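Local coordinates for protein sialyltransferase 0160 (Photobacterium damselae, PDB 4R84) that probably transfers sialic acid from CMP-sialic acid to galactoside acceptors, as a GT-B fold sialyltransferase, at residues V485-M488 with L489-I493. Sequence-based numbering, arbitrary orientation.
Sequences VQVM and LTLGI
Gln486 turns one face of its carboxamide to Leu489: CD1 of Leu489 lies 3.9 Å from NE2 of Gln486 and well off the amide plane, so the methyl sits over the nitrogen end of that face. The amide's rotation is fixed elsewhere, because NE2 gives its hydrogen bond to the backbone oxygen of Leu480. The same leucine methyl also meets CG1 of Val485 at 3.8 Å, from a direction roughly at right angles to that of the amide nitrogen, the two side chains running side by side. Two residues on, about half a turn round the helix, CG1 of Val487 and CD1 of Leu491 make the same i to i+4 pairing at 3.7 Å.

Backbone bonds set this spacing. Leu489 N reaches Val485 O at 2.8 Å, with a C=O...N angle of 166°. Thr490 N and Leu491 N continue the alpha-helical pattern to Gln486 O and Val487 O.

The helix then closes in a Schellman motif. Gly492 takes a positive phi of 76°, a value that glycine tolerates well, and two reversed bonds support the assignment: Ile493 N to Met488 O at 2.9 Å and Gly492 N to Leu489 O at 3.0 Å. The apolar contact expected across such a cap is present: Met488, extended as far as SD and then bent at chi3 (74°), swings CE to 3.5 Å from Ile493 CG2, tighter than usual for two methyls.

Around this C-terminal end of helix 483-490, Val487 packs on Tyr240 and Tyr244 of helix 237-246, and with Leu491 on Tyr299 of helix 299-302. Arg296 bonds Leu491 O and touches Ile493. Val485 and Met488 instead meet Phe467 and Ile465 of strand 462-468, with the Met488 side chain about 10 Å from the bound donor analogue.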
loop_
_atom_site.group_PDB
_atom_site.type_symbol
_atom_site.label_atom_id
_atom_site.label_comp_id
_atom_site.label_asym_id
_atom_site.label_seq_id
_atom_site.Cartn_x
_atom_site.Cartn_y
_atom_site.Cartn_z
ATOM N N VAL A 485 -9.565 1.011 22.553
ATOM C CA VAL A 485 -11.003 0.759 22.572
ATOM C C VAL A 485 -11.786 2.050 22.330
ATOM O O VAL A 485 -12.772 2.057 21.587
ATOM C CB VAL A 485 -11.429 0.100 23.893
ATOM C CG1 VAL A 485 -12.946 0.005 23.991
ATOM C CG2 VAL A 485 -10.798 -1.281 23.996
ATOM N N GLN A 486 -11.330 3.152 22.920
ATOM C CA GLN A 486 -12.009 4.433 22.718
ATOM C C GLN A 486 -12.061 4.795 21.234
ATOM O O GLN A 486 -13.082 5.295 20.745
ATOM C CB GLN A 486 -11.323 5.545 23.523
ATOM C CG GLN A 486 -11.590 5.462 25.043
ATOM C CD GLN A 486 -13.065 5.517 25.377
ATOM O OE1 GLN A 486 -13.756 6.467 25.014
ATOM N NE2 GLN A 486 -13.557 4.497 26.070
ATOM N N VAL A 487 -10.975 4.518 20.515
ATOM C CA VAL A 487 -10.953 4.761 19.073
ATOM C C VAL A 487 -11.913 3.847 18.324
ATOM O O VAL A 487 -12.688 4.308 17.483
ATOM C CB VAL A 487 -9.531 4.588 18.501
ATOM C CG1 VAL A 487 -9.553 4.533 16.972
ATOM C CG2 VAL A 487 -8.636 5.689 19.019
ATOM N N MET A 488 -11.909 2.561 18.661
ATOM C CA MET A 488 -12.784 1.611 17.995
ATOM C C MET A 488 -14.256 1.921 18.263
ATOM O O MET A 488 -15.099 1.750 17.376
ATOM C CB MET A 488 -12.461 0.190 18.450
ATOM C CG MET A 488 -11.025 -0.195 18.208
ATOM S SD MET A 488 -10.737 -1.929 18.597
ATOM C CE MET A 488 -11.535 -2.687 17.215
ATOM N N LEU A 489 -14.569 2.376 19.476
ATOM C CA LEU A 489 -15.934 2.794 19.794
ATOM C C LEU A 489 -16.360 3.996 18.950
ATOM O O LEU A 489 -17.448 3.998 18.387
ATOM C CB LEU A 489 -16.066 3.107 21.289
ATOM C CG LEU A 489 -16.021 1.908 22.254
ATOM C CD1 LEU A 489 -15.880 2.371 23.694
ATOM C CD2 LEU A 489 -17.249 1.016 22.119
ATOM N N THR A 490 -15.504 5.012 18.867
ATOM C CA THR A 490 -15.775 6.221 18.072
ATOM C C THR A 490 -15.978 5.891 16.588
ATOM O O THR A 490 -16.815 6.497 15.902
ATOM C CB THR A 490 -14.630 7.246 18.224
ATOM O OG1 THR A 490 -14.564 7.672 19.589
ATOM C CG2 THR A 490 -14.847 8.471 17.339
ATOM N N LEU A 491 -15.194 4.938 16.104
ATOM C CA LEU A 491 -15.270 4.488 14.717
ATOM C C LEU A 491 -16.407 3.493 14.471
ATOM O O LEU A 491 -16.667 3.121 13.335
ATOM C CB LEU A 491 -13.932 3.868 14.298
ATOM C CG LEU A 491 -12.776 4.843 14.076
ATOM C CD1 LEU A 491 -11.473 4.066 13.863
ATOM C CD2 LEU A 491 -13.069 5.750 12.893
ATOM N N GLY A 492 -17.076 3.036 15.529
ATOM C CA GLY A 492 -18.192 2.126 15.346
ATOM C C GLY A 492 -17.789 0.700 15.006
ATOM O O GLY A 492 -18.610 -0.107 14.555
ATOM N N ILE A 493 -16.536 0.365 15.268
ATOM C CA ILE A 493 -16.054 -0.971 14.970
ATOM C C ILE A 493 -16.668 -1.934 15.956
ATOM O O ILE A 493 -17.097 -3.028 15.595
ATOM C CB ILE A 493 -14.525 -1.055 15.042
ATOM C CG1 ILE A 493 -13.915 -0.109 14.004
ATOM C CG2 ILE A 493 -14.063 -2.496 14.828
ATOM C CD1 ILE A 493 -12.407 0.006 14.089
#